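Local coordinates for protein possible prolidase (Bifidobacterium longum NCC2705, PDB 2P9B) that probably acts as a hydrolase of the amidohydrolase family on non-peptide carbon-nitrogen bonds, though it was named a possible prolidase, and its substrate is not established, at residues A[200-205]-A[239-244]; A[209-214]-A[317-322]; A[402-407]-A[415-420]. All blocks are in the same frame, centred on the assembly; numbering follows the deposited sequence.

Contact 1 of 3, residues A[200-205]-A[239-244]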
ATOM      1  N   ASN A 200      -0.872  -9.474  11.242  1.00 11.44           N
ATOM      2  CA  ASN A 200      -0.631  -8.153  11.809  1.00 12.34           C
ATOM      3  C   ASN A 200      -1.356  -7.105  10.965  1.00 11.60           C
ATOM      4  O   ASN A 200      -0.920  -5.966  10.826  1.00 13.89           O
ATOM      5  CB  ASN A 200       0.875  -7.854  11.978  1.00 13.64           C
ATOM      6  CG  ASN A 200       1.644  -7.838  10.680  1.00 12.69           C
ATOM      7  OD1 ASN A 200       1.401  -8.640   9.781  1.00 13.72           O
ATOM      8  ND2 ASN A 200       2.620  -6.934  10.591  1.00 15.47           N
ATOM      9  N   ALA A 201      -2.495  -7.537  10.425  1.00 11.17           N
ATOM     10  CA  ALA A 201      -3.403  -6.714   9.630  1.00 11.04           C
ATOM     11  C   ALA A 201      -4.700  -7.514   9.473  1.00 11.56           C
ATOM     12  O   ALA A 201      -4.683  -8.742   9.536  1.00 11.36           O
ATOM     13  CB  ALA A 201      -2.798  -6.403   8.251  1.00 11.40           C
ATOM     14  N   ILE A 202      -5.823  -6.818   9.315  1.00 11.30           N
ATOM     15  CA  ILE A 202      -7.113  -7.480   9.123  1.00 11.52           C
ATOM     16  C   ILE A 202      -7.821  -6.825   7.945  1.00 11.32           C
ATOM     17  O   ILE A 202      -7.752  -5.605   7.777  1.00 13.95           O
ATOM     18  CB  ILE A 202      -8.023  -7.349  10.370  1.00 12.31           C
ATOM     19  CG1 ILE A 202      -7.459  -8.175  11.531  1.00 13.51           C
ATOM     20  CG2 ILE A 202      -9.433  -7.829  10.038  1.00 11.50           C
ATOM     21  CD1 ILE A 202      -7.471  -9.679  11.291  1.00 14.51           C
ATOM     22  N   LYS A 203      -8.489  -7.636   7.130  1.00 11.93           N
ATOM     23  CA  LYS A 203      -9.239  -7.136   5.983  1.00 12.98           C
ATOM     24  C   LYS A 203     -10.679  -7.642   6.048  1.00 12.58           C
ATOM     25  O   LYS A 203     -10.919  -8.842   6.196  1.00 13.90           O
ATOM     26  CB  LYS A 203      -8.605  -7.610   4.671  1.00 14.71           C
ATOM     27  CG  LYS A 203      -9.428  -7.290   3.429  1.00 18.21           C
ATOM     28  CD  LYS A 203      -9.627  -5.787   3.269  1.00 19.87           C
ATOM     29  CE  LYS A 203     -10.150  -5.459   1.879  1.00 23.30           C
ATOM     30  NZ  LYS A 203      -9.996  -4.013   1.573  1.00 24.47           N
ATOM     31  N   ILE A 204     -11.625  -6.712   5.951  1.00 13.77           N
ATOM     32  CA  ILE A 204     -13.048  -7.035   5.973  1.00 13.32           C
ATOM     33  C   ILE A 204     -13.656  -6.566   4.655  1.00 12.77           C
ATOM     34  O   ILE A 204     -13.279  -5.513   4.138  1.00 15.05           O
ATOM     35  CB  ILE A 204     -13.799  -6.271   7.097  1.00 13.64           C
ATOM     36  CG1 ILE A 204     -13.162  -6.543   8.460  1.00 15.91           C
ATOM     37  CG2 ILE A 204     -15.262  -6.691   7.123  1.00 15.34           C
ATOM     38  CD1 ILE A 204     -13.694  -5.631   9.557  1.00 18.03           C
ATOM     39  N   ALA A 205     -14.582  -7.347   4.108  1.00 13.35           N
ATOM     40  CA  ALA A 205     -15.278  -6.955   2.889  1.00 14.61           C
ATOM     41  C   ALA A 205     -16.616  -6.403   3.390  1.00 14.82           C
ATOM     42  O   ALA A 205     -17.515  -7.164   3.739  1.00 16.66           O
ATOM     43  CB  ALA A 205     -15.500  -8.164   1.985  1.00 15.79           C
ATOM     44  N   TYR A 239      -5.211  -5.997  20.191  1.00 16.31           N
ATOM     45  CA  TYR A 239      -3.873  -6.476  19.883  1.00 16.09           C
ATOM     46  C   TYR A 239      -3.081  -5.483  19.048  1.00 15.32           C
ATOM     47  O   TYR A 239      -2.020  -5.812  18.519  1.00 16.96           O
ATOM     48  CB  TYR A 239      -3.968  -7.827  19.171  1.00 16.34           C
ATOM     49  CG  TYR A 239      -4.462  -8.916  20.091  1.00 17.04           C
ATOM     50  CD1 TYR A 239      -3.573  -9.618  20.901  1.00 17.67           C
ATOM     51  CD2 TYR A 239      -5.823  -9.206  20.196  1.00 17.38           C
ATOM     52  CE1 TYR A 239      -4.022 -10.582  21.796  1.00 17.68           C
ATOM     53  CE2 TYR A 239      -6.287 -10.170  21.094  1.00 18.51           C
ATOM     54  CZ  TYR A 239      -5.376 -10.853  21.891  1.00 18.12           C
ATOM     55  OH  TYR A 239      -5.804 -11.793  22.794  1.00 18.57           O
ATOM     56  N   GLY A 240      -3.600  -4.261  18.949  1.00 15.21           N
ATOM     57  CA  GLY A 240      -2.918  -3.223  18.199  1.00 14.90           C
ATOM     58  C   GLY A 240      -2.826  -3.478  16.707  1.00 13.33           C
ATOM     59  O   GLY A 240      -1.923  -2.974  16.039  1.00 14.73           O
ATOM     60  N   VAL A 241      -3.765  -4.252  16.177  1.00 12.36           N
ATOM     61  CA  VAL A 241      -3.772  -4.566  14.758  1.00 12.20           C
ATOM     62  C   VAL A 241      -4.733  -3.658  13.989  1.00 12.02           C
ATOM     63  O   VAL A 241      -5.881  -3.479  14.389  1.00 14.51           O
ATOM     64  CB  VAL A 241      -4.156  -6.046  14.545  1.00 12.25           C
ATOM     65  CG1 VAL A 241      -4.331  -6.340  13.066  1.00 12.64           C
ATOM     66  CG2 VAL A 241      -3.067  -6.937  15.125  1.00 12.03           C
ATOM     67  N   ILE A 242      -4.260  -3.074  12.888  1.00 12.73           N
ATOM     68  CA  ILE A 242      -5.111  -2.190  12.095  1.00 12.14           C
ATOM     69  C   ILE A 242      -6.047  -2.965  11.174  1.00 10.72           C
ATOM     70  O   ILE A 242      -5.679  -3.988  10.593  1.00 12.81           O
ATOM     71  CB  ILE A 242      -4.290  -1.197  11.238  1.00 14.15           C
ATOM     72  CG1 ILE A 242      -3.340  -1.954  10.319  1.00 17.09           C
ATOM     73  CG2 ILE A 242      -3.527  -0.237  12.140  1.00 16.74           C
ATOM     74  CD1 ILE A 242      -2.700  -1.071   9.259  1.00 20.37           C
ATOM     75  N   VAL A 243      -7.264  -2.451  11.044  1.00 11.54           N
ATOM     76  CA  VAL A 243      -8.298  -3.073  10.232  1.00 11.65           C
ATOM     77  C   VAL A 243      -8.642  -2.249   8.999  1.00 12.37           C
ATOM     78  O   VAL A 243      -8.798  -1.034   9.076  1.00 12.70           O
ATOM     79  CB  VAL A 243      -9.579  -3.263  11.070  1.00 12.60           C
ATOM     80  CG1 VAL A 243     -10.680  -3.886  10.226  1.00 13.07           C
ATOM     81  CG2 VAL A 243      -9.271  -4.125  12.286  1.00 13.24           C
ATOM     82  N   GLY A 244      -8.750  -2.932   7.865  1.00 10.33           N
ATOM     83  CA  GLY A 244      -9.108  -2.281   6.624  1.00 10.55           C
ATOM     84  C   GLY A 244     -10.411  -2.882   6.148  1.00 10.89           C
ATOM     85  O   GLY A 244     -10.676  -4.067   6.364  1.00 11.79           O
TER
HETATM   86  O   HOH W   1      -1.336  -3.714  12.303  1.00 17.86           O
HETATM   87  O   HOH W   2      -5.424  -3.861   7.807  1.00 12.05           O
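Ile-202 and Val-243 lie side by side and point the same way, on one face of two paired parallel strands. Ile-202 CB meets Val-243 CG2 at 4.0 Å. Ile-204 crosses the same valine obliquely, and its CD1 comes to 3.5 Å from Val-243 CG1. That branch of Val-243 is anti to its backbone N (chi1 179°), which turns it to the Ile-204 end. Val-241 stands nearly at right angles to Ile-202. Its CG1 closes on the backbone of segment 200-205, 3.4 Å from Ala-201 N. Helix 226-238 covers this face, with Ile-232 against both isoleucines and Cys-233 against Val-243.

Lys-203 points to the other face, beside Gly-244. Its chain bends at chi2, and NZ forms a salt bridge with Glu-265. The backbones pair in parallel register, Ile-202 with Val-243. Gly-244 N donates to Ile-202 O at 2.9 Å, and Ile-204 N to Gly-244 O at 2.8 Å. Ile-202 N donates to Ile-242 O at 3.1 Å. Water 1 bridges Asn-200 O and Ile-242 N. Water 2 links Ile-202 O to Ile-242 O.

Strands 202-205 and 243-247 are the two strands of a beta-alpha-beta unit with helix 226-238 between them, as expected of the TIM-barrel clan. The Schellman motif at Gly-240 ends that helix. The chemistry is thus divided by face: branched aliphatic groups seal the sheet against the helix, while the other face carries a buried lysine salt-bridged to Glu-265.

Contact 2 of 3, residues A[209-214]-A[317-322]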
ATOM      1  N   GLY A 209     -17.719  -6.015  -4.714  1.00 24.78           N
ATOM      2  CA  GLY A 209     -16.638  -5.357  -5.434  1.00 25.92           C
ATOM      3  C   GLY A 209     -17.024  -4.250  -6.403  1.00 26.03           C
ATOM      4  O   GLY A 209     -18.182  -3.839  -6.471  1.00 25.76           O
ATOM      5  N   VAL A 210     -16.037  -3.775  -7.158  1.00 26.17           N
ATOM      6  CA  VAL A 210     -16.232  -2.705  -8.137  1.00 26.61           C
ATOM      7  C   VAL A 210     -17.289  -3.020  -9.194  1.00 26.31           C
ATOM      8  O   VAL A 210     -17.988  -2.123  -9.668  1.00 25.19           O
ATOM      9  CB  VAL A 210     -14.905  -2.370  -8.865  1.00 27.82           C
ATOM     10  CG1 VAL A 210     -15.157  -1.374  -9.990  1.00 29.04           C
ATOM     11  CG2 VAL A 210     -13.900  -1.796  -7.877  1.00 28.59           C
ATOM     12  N   THR A 211     -17.408  -4.290  -9.569  1.00 25.48           N
ATOM     13  CA  THR A 211     -18.383  -4.688 -10.580  1.00 24.91           C
ATOM     14  C   THR A 211     -19.754  -4.996  -9.989  1.00 24.52           C
ATOM     15  O   THR A 211     -20.654  -5.443 -10.700  1.00 24.00           O
ATOM     16  CB  THR A 211     -17.896  -5.923 -11.362  1.00 25.99           C
ATOM     17  OG1 THR A 211     -17.678  -7.008 -10.453  1.00 25.91           O
ATOM     18  CG2 THR A 211     -16.599  -5.607 -12.097  1.00 26.09           C
ATOM     19  N   ASP A 212     -19.914  -4.747  -8.693  1.00 23.55           N
ATOM     20  CA  ASP A 212     -21.182  -4.996  -8.022  1.00 24.29           C
ATOM     21  C   ASP A 212     -21.952  -3.702  -7.789  1.00 23.04           C
ATOM     22  O   ASP A 212     -21.391  -2.608  -7.845  1.00 21.84           O
ATOM     23  CB  ASP A 212     -20.960  -5.697  -6.676  1.00 26.69           C
ATOM     24  CG  ASP A 212     -20.425  -7.109  -6.830  1.00 30.69           C
ATOM     25  OD1 ASP A 212     -20.993  -7.877  -7.637  1.00 32.11           O
ATOM     26  OD2 ASP A 212     -19.445  -7.454  -6.136  1.00 31.47           O
ATOM     27  N   ALA A 213     -23.245  -3.838  -7.527  1.00 22.32           N
ATOM     28  CA  ALA A 213     -24.091  -2.681  -7.282  1.00 22.02           C
ATOM     29  C   ALA A 213     -23.722  -2.042  -5.952  1.00 21.94           C
ATOM     30  O   ALA A 213     -23.148  -2.691  -5.078  1.00 21.14           O
ATOM     31  CB  ALA A 213     -25.551  -3.099  -7.266  1.00 22.65           C
ATOM     32  N   GLN A 214     -24.039  -0.761  -5.816  1.00 21.40           N
ATOM     33  CA  GLN A 214     -23.789  -0.047  -4.578  1.00 21.96           C
ATOM     34  C   GLN A 214     -25.066  -0.259  -3.785  1.00 23.14           C
ATOM     35  O   GLN A 214     -26.114   0.297  -4.107  1.00 21.81           O
ATOM     36  CB  GLN A 214     -23.547   1.434  -4.854  1.00 21.96           C
ATOM     37  CG  GLN A 214     -22.296   1.670  -5.676  1.00 21.06           C
ATOM     38  CD  GLN A 214     -22.042   3.132  -5.960  1.00 23.71           C
ATOM     39  OE1 GLN A 214     -22.849   3.803  -6.608  1.00 22.61           O
ATOM     40  NE2 GLN A 214     -20.914   3.640  -5.477  1.00 21.56           N
ATOM     41  N   GLU A 317     -21.477  -1.164 -16.185  1.00 22.90           N
ATOM     42  CA  GLU A 317     -22.283  -0.071 -15.656  1.00 23.46           C
ATOM     43  C   GLU A 317     -22.013   0.068 -14.160  1.00 21.74           C
ATOM     44  O   GLU A 317     -21.840   1.177 -13.653  1.00 20.33           O
ATOM     45  CB  GLU A 317     -23.768  -0.342 -15.903  1.00 25.92           C
ATOM     46  CG  GLU A 317     -24.715   0.728 -15.367  1.00 30.55           C
ATOM     47  CD  GLU A 317     -24.384   2.116 -15.878  1.00 33.32           C
ATOM     48  OE1 GLU A 317     -23.948   2.233 -17.042  1.00 36.12           O
ATOM     49  OE2 GLU A 317     -24.573   3.096 -15.120  1.00 35.91           O
ATOM     50  N   ASN A 318     -21.974  -1.060 -13.456  1.00 20.21           N
ATOM     51  CA  ASN A 318     -21.704  -1.035 -12.022  1.00 20.85           C
ATOM     52  C   ASN A 318     -20.332  -0.411 -11.777  1.00 19.38           C
ATOM     53  O   ASN A 318     -20.176   0.456 -10.918  1.00 18.50           O
ATOM     54  CB  ASN A 318     -21.736  -2.452 -11.434  1.00 21.51           C
ATOM     55  CG  ASN A 318     -23.146  -3.009 -11.308  1.00 23.27           C
ATOM     56  OD1 ASN A 318     -24.115  -2.257 -11.183  1.00 24.79           O
ATOM     57  ND2 ASN A 318     -23.263  -4.334 -11.313  1.00 23.58           N
ATOM     58  N   SER A 319     -19.346  -0.858 -12.548  1.00 18.31           N
ATOM     59  CA  SER A 319     -17.983  -0.363 -12.439  1.00 17.74           C
ATOM     60  C   SER A 319     -17.897   1.146 -12.650  1.00 17.61           C
ATOM     61  O   SER A 319     -17.214   1.844 -11.901  1.00 17.33           O
ATOM     62  CB  SER A 319     -17.087  -1.085 -13.449  1.00 19.06           C
ATOM     63  OG  SER A 319     -17.012  -2.467 -13.153  1.00 18.00           O
ATOM     64  N   LYS A 320     -18.590   1.653 -13.667  1.00 17.84           N
ATOM     65  CA  LYS A 320     -18.576   3.085 -13.935  1.00 17.83           C
ATOM     66  C   LYS A 320     -19.130   3.857 -12.739  1.00 16.96           C
ATOM     67  O   LYS A 320     -18.581   4.886 -12.354  1.00 16.92           O
ATOM     68  CB  LYS A 320     -19.397   3.417 -15.194  1.00 20.76           C
ATOM     69  CG  LYS A 320     -18.837   2.839 -16.490  1.00 24.63           C
ATOM     70  CD  LYS A 320     -19.707   3.220 -17.689  1.00 27.84           C
ATOM     71  CE  LYS A 320     -19.132   2.680 -18.993  1.00 30.23           C
ATOM     72  NZ  LYS A 320     -17.761   3.203 -19.252  1.00 33.33           N
ATOM     73  N   ASN A 321     -20.207   3.358 -12.137  1.00 17.54           N
ATOM     74  CA  ASN A 321     -20.787   4.057 -10.992  1.00 16.92           C
ATOM     75  C   ASN A 321     -19.861   4.013  -9.778  1.00 17.27           C
ATOM     76  O   ASN A 321     -19.684   5.013  -9.091  1.00 18.33           O
ATOM     77  CB  ASN A 321     -22.158   3.478 -10.637  1.00 18.77           C
ATOM     78  CG  ASN A 321     -23.152   3.608 -11.779  1.00 17.14           C
ATOM     79  OD1 ASN A 321     -22.992   4.450 -12.663  1.00 18.99           O
ATOM     80  ND2 ASN A 321     -24.187   2.784 -11.759  1.00 19.79           N
ATOM     81  N   VAL A 322     -19.265   2.857  -9.520  1.00 15.99           N
ATOM     82  CA  VAL A 322     -18.350   2.721  -8.391  1.00 16.38           C
ATOM     83  C   VAL A 322     -17.072   3.536  -8.580  1.00 15.68           C
ATOM     84  O   VAL A 322     -16.622   4.216  -7.656  1.00 15.90           O
ATOM     85  CB  VAL A 322     -17.957   1.247  -8.164  1.00 16.32           C
ATOM     86  CG1 VAL A 322     -16.710   1.163  -7.269  1.00 17.80           C
ATOM     87  CG2 VAL A 322     -19.112   0.498  -7.528  1.00 17.06           C
TER
HETATM   88  O   HOH W   3     -22.061  -0.129  -8.722  1.00 22.08           O
HETATM   89  O   HOH W   4     -22.144   6.200  -7.735  1.00 31.93           O
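Asn-318 sets its CG anti to its own carbonyl carbon (chi1 -74°), and this brings the amide against the backbone of Thr-211. Val-322 holds CG1 anti to its backbone N (chi1 164°), which places that methyl by Val-210 and leaves CG2 between Val-210 O and Gln-214 CG. ND2 of Asn-318 donates to Thr-211 O at 2.9 Å. The bond is bent, 147° at the hydrogen. The donor stands above the carbonyl plane, not on a lone pair, and the oxygen is tilted from the amide plane. The CB of Asn-318 also rests on Thr-211 O. A leucine in place of Asn-318 would probably leave Thr-211 O without this donor and segment 209-214 less firmly tied to helix 313-335.

Residues Gly-209 to Asp-212 form a type I beta turn in the loop that follows strand 202-205. It sits on one flank of helix 313-335. Asp-212 braces it from within: OD2 accepts from Gly-209 N at 2.7 Å through its anti lone pair. Loops after the strands commonly border the active site in TIM-barrel amidohydrolases, and the side chain of Val-210 is close to what may be a vacant metal site, though not in contact.

Val-210 O faces the helix and meets Ser-319 CA at 3.3 Å in a CA-H...O contact. Val-210 CG1 and Val-322 CG1 touch at 4.0 Å, the two side chains crossing at a slant. Thr-211 CG2 approaches Ser-319 OG at 3.3 Å, a contact of methyl and hydroxyl; that hydroxyl is hydrogen-bonded to Gln-315 O. Leu-301 of helix 295-303 packs on Val-210, Thr-211 and Ser-319. Gln-214 lays CG against Val-322 CG2, while its NE2 bonds to Gln-248 O. Water 3 joins Asp-212 O to Asn-318 O, and water 4 joins Gln-214 OE1 to Asn-321 O.

Contact 3 of 3, residues A[402-407]-A[415-420]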
ATOM      1  N   ASP A 402      15.399   2.012   4.200  1.00 11.69           N
ATOM      2  CA  ASP A 402      14.566   1.600   3.075  1.00 11.47           C
ATOM      3  C   ASP A 402      14.742   2.714   2.052  1.00 11.80           C
ATOM      4  O   ASP A 402      14.084   3.761   2.136  1.00 13.21           O
ATOM      5  CB  ASP A 402      13.096   1.493   3.503  1.00 10.87           C
ATOM      6  CG  ASP A 402      12.829   0.282   4.400  1.00 11.93           C
ATOM      7  OD1 ASP A 402      13.301  -0.824   4.060  1.00 14.84           O
ATOM      8  OD2 ASP A 402      12.137   0.437   5.431  1.00 12.45           O
ATOM      9  N   LEU A 403      15.642   2.497   1.096  1.00 12.33           N
ATOM     10  CA  LEU A 403      15.943   3.517   0.095  1.00 11.38           C
ATOM     11  C   LEU A 403      15.594   3.122  -1.323  1.00 12.10           C
ATOM     12  O   LEU A 403      15.773   1.976  -1.725  1.00 12.02           O
ATOM     13  CB  LEU A 403      17.435   3.859   0.128  1.00 13.61           C
ATOM     14  CG  LEU A 403      18.159   3.904   1.477  1.00 17.93           C
ATOM     15  CD1 LEU A 403      19.599   4.381   1.262  1.00 17.70           C
ATOM     16  CD2 LEU A 403      17.442   4.820   2.433  1.00 19.30           C
ATOM     17  N   LEU A 404      15.108   4.089  -2.085  1.00 10.55           N
ATOM     18  CA  LEU A 404      14.776   3.847  -3.476  1.00  9.95           C
ATOM     19  C   LEU A 404      15.614   4.830  -4.286  1.00 10.56           C
ATOM     20  O   LEU A 404      15.448   6.049  -4.176  1.00 11.53           O
ATOM     21  CB  LEU A 404      13.285   4.073  -3.724  1.00 10.00           C
ATOM     22  CG  LEU A 404      12.835   4.080  -5.190  1.00 10.94           C
ATOM     23  CD1 LEU A 404      13.273   2.799  -5.889  1.00 10.97           C
ATOM     24  CD2 LEU A 404      11.314   4.241  -5.239  1.00 11.59           C
ATOM     25  N   VAL A 405      16.536   4.289  -5.073  1.00 10.88           N
ATOM     26  CA  VAL A 405      17.419   5.112  -5.896  1.00 11.38           C
ATOM     27  C   VAL A 405      16.878   5.167  -7.319  1.00 11.86           C
ATOM     28  O   VAL A 405      16.629   4.132  -7.940  1.00 12.63           O
ATOM     29  CB  VAL A 405      18.850   4.541  -5.893  1.00 10.97           C
ATOM     30  CG1 VAL A 405      19.794   5.493  -6.611  1.00 11.33           C
ATOM     31  CG2 VAL A 405      19.310   4.320  -4.449  1.00 12.19           C
ATOM     32  N   LEU A 406      16.705   6.386  -7.820  1.00 11.90           N
ATOM     33  CA  LEU A 406      16.157   6.627  -9.152  1.00 12.02           C
ATOM     34  C   LEU A 406      17.141   7.315 -10.097  1.00 12.56           C
ATOM     35  O   LEU A 406      18.088   7.961  -9.661  1.00 14.48           O
ATOM     36  CB  LEU A 406      14.895   7.480  -9.029  1.00 11.48           C
ATOM     37  CG  LEU A 406      13.866   6.955  -8.021  1.00 12.84           C
ATOM     38  CD1 LEU A 406      12.713   7.952  -7.866  1.00 13.01           C
ATOM     39  CD2 LEU A 406      13.351   5.604  -8.481  1.00 12.10           C
ATOM     40  N   ASN A 407      16.886   7.190 -11.395  1.00 14.80           N
ATOM     41  CA  ASN A 407      17.747   7.792 -12.407  1.00 16.64           C
ATOM     42  C   ASN A 407      17.304   9.203 -12.782  1.00 17.14           C
ATOM     43  O   ASN A 407      18.018   9.920 -13.487  1.00 18.77           O
ATOM     44  CB  ASN A 407      17.782   6.900 -13.650  1.00 18.99           C
ATOM     45  CG  ASN A 407      18.579   5.628 -13.429  1.00 21.04           C
ATOM     46  OD1 ASN A 407      18.182   4.548 -13.864  1.00 25.64           O
ATOM     47  ND2 ASN A 407      19.715   5.751 -12.760  1.00 21.98           N
ATOM     48  N   ARG A 415       6.949   9.093 -13.798  1.00 16.95           N
ATOM     49  CA  ARG A 415       7.319   7.856 -14.473  1.00 17.39           C
ATOM     50  C   ARG A 415       8.766   7.487 -14.142  1.00 16.36           C
ATOM     51  O   ARG A 415       9.223   6.384 -14.447  1.00 17.49           O
ATOM     52  CB  ARG A 415       7.126   7.977 -15.991  1.00 22.23           C
ATOM     53  CG  ARG A 415       7.237   6.641 -16.724  1.00 26.09           C
ATOM     54  CD  ARG A 415       6.853   6.769 -18.190  1.00 30.33           C
ATOM     55  NE  ARG A 415       5.407   6.819 -18.403  1.00 31.40           N
ATOM     56  CZ  ARG A 415       4.610   5.753 -18.430  1.00 32.61           C
ATOM     57  NH1 ARG A 415       5.111   4.537 -18.256  1.00 31.87           N
ATOM     58  NH2 ARG A 415       3.311   5.902 -18.653  1.00 32.05           N
ATOM     59  N   ALA A 416       9.482   8.408 -13.503  1.00 15.19           N
ATOM     60  CA  ALA A 416      10.862   8.152 -13.099  1.00 13.39           C
ATOM     61  C   ALA A 416      10.850   6.996 -12.098  1.00 13.31           C
ATOM     62  O   ALA A 416      11.857   6.317 -11.892  1.00 13.48           O
ATOM     63  CB  ALA A 416      11.459   9.393 -12.448  1.00 14.40           C
ATOM     64  N   LEU A 417       9.693   6.775 -11.483  1.00 13.05           N
ATOM     65  CA  LEU A 417       9.542   5.708 -10.497  1.00 12.35           C
ATOM     66  C   LEU A 417       9.476   4.317 -11.122  1.00 12.39           C
ATOM     67  O   LEU A 417       9.828   3.327 -10.487  1.00 13.70           O
ATOM     68  CB  LEU A 417       8.266   5.932  -9.673  1.00 12.40           C
ATOM     69  CG  LEU A 417       8.147   7.191  -8.810  1.00 13.20           C
ATOM     70  CD1 LEU A 417       6.724   7.310  -8.295  1.00 13.84           C
ATOM     71  CD2 LEU A 417       9.128   7.130  -7.644  1.00 14.53           C
ATOM     72  N   GLU A 418       9.029   4.247 -12.369  1.00 13.85           N
ATOM     73  CA  GLU A 418       8.858   2.967 -13.045  1.00 13.81           C
ATOM     74  C   GLU A 418      10.090   2.065 -13.109  1.00 14.12           C
ATOM     75  O   GLU A 418       9.979   0.856 -12.911  1.00 15.16           O
ATOM     76  CB  GLU A 418       8.302   3.197 -14.453  1.00 14.97           C
ATOM     77  CG  GLU A 418       7.898   1.913 -15.170  1.00 17.08           C
ATOM     78  CD  GLU A 418       7.201   2.179 -16.489  1.00 20.36           C
ATOM     79  OE1 GLU A 418       7.474   3.229 -17.105  1.00 20.18           O
ATOM     80  OE2 GLU A 418       6.393   1.333 -16.918  1.00 20.75           O
ATOM     81  N   HIS A 419      11.256   2.641 -13.379  1.00 13.76           N
ATOM     82  CA  HIS A 419      12.471   1.838 -13.473  1.00 16.00           C
ATOM     83  C   HIS A 419      13.523   2.269 -12.458  1.00 15.33           C
ATOM     84  O   HIS A 419      14.375   3.112 -12.746  1.00 17.48           O
ATOM     85  CB  HIS A 419      13.055   1.921 -14.888  1.00 17.34           C
ATOM     86  CG  HIS A 419      12.094   1.517 -15.963  1.00 20.33           C
ATOM     87  ND1 HIS A 419      11.182   2.392 -16.514  1.00 22.05           N
ATOM     88  CD2 HIS A 419      11.887   0.325 -16.572  1.00 21.39           C
ATOM     89  CE1 HIS A 419      10.455   1.757 -17.416  1.00 22.98           C
ATOM     90  NE2 HIS A 419      10.863   0.500 -17.470  1.00 23.01           N
ATOM     91  N   PRO A 420      13.479   1.687 -11.250  1.00 15.11           N
ATOM     92  CA  PRO A 420      14.452   2.044 -10.212  1.00 12.96           C
ATOM     93  C   PRO A 420      15.893   1.720 -10.605  1.00 13.51           C
ATOM     94  O   PRO A 420      16.149   0.797 -11.382  1.00 14.33           O
ATOM     95  CB  PRO A 420      14.000   1.211  -9.009  1.00 15.55           C
ATOM     96  CG  PRO A 420      12.534   1.006  -9.251  1.00 15.02           C
ATOM     97  CD  PRO A 420      12.493   0.725 -10.734  1.00 13.84           C
TER
HETATM   98  O   HOH W   5      14.418   5.792 -12.220  1.00 18.85           O
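Leu-404, Leu-406, Leu-417 and Pro-420 make the tight part of this contact. CD1 of Leu-404 comes to 3.6 Å from Pro-420 CB and also touches CG of the ring, the two side chains meeting at a slant. Leu-404 has its CG anti to the backbone N (chi1 170°), which carries CD1 to the proline ring. Leu-406 meets both the 3-10 turn and the proline. Its CD1 touches Leu-417 CD2 at 3.7 Å, methyl to methyl. Its CD2 lies 3.8 Å from Ala-416 O and 4.1 Å from Pro-420 CA. Met-70 of strand 68-78 touches both Leu-406 and Leu-417, and Trp-357 and Leu-360 of helix 356-367 pack on Leu-417.

The side toward solvent is looser and more polar. Asn-407 OD1 comes no nearer than 4.2 Å to His-419 O. Water 5 joins the two segments here: it accepts from Asn-407 N and donates to Ala-416 O at 2.6 Å and His-419 O at 2.7 Å. Arg-415 NH1 and Glu-418 OE1 form a salt bridge within segment 415-420. The oxygen lies in the guanidinium plane, and Arg-415 NH2 has a second partner in Asp-446.

Segment 415-420 belongs to the connection between antiparallel strands 403-406 and 422-425. Its direct contact with strand 403-406 is mainly apolar, carried by leucine and proline carbons, and the polar link depends on one three-bonded water.

Contact 1 is the most buried of the three; contacts 2 and 3 are partly buried and each has exposed residues. Contact 1 pairs two strands of the parallel sheet through backbone bonds. Contact 2 joins a loop to a helix through one hydrogen bond from a side-chain amide, and contact 3 packs a turn on a strand by apolar groups and a water. Contacts 1 and 2 adjoin in sequence: strand 202-205 of contact 1 runs on into the loop of contact 2, though their centres are 25 Å apart. Contact 3 lies across the chain's centre from contact 1, on a different sheet, with about 13 Å between nearest atoms. Waters bridge the segments in all three.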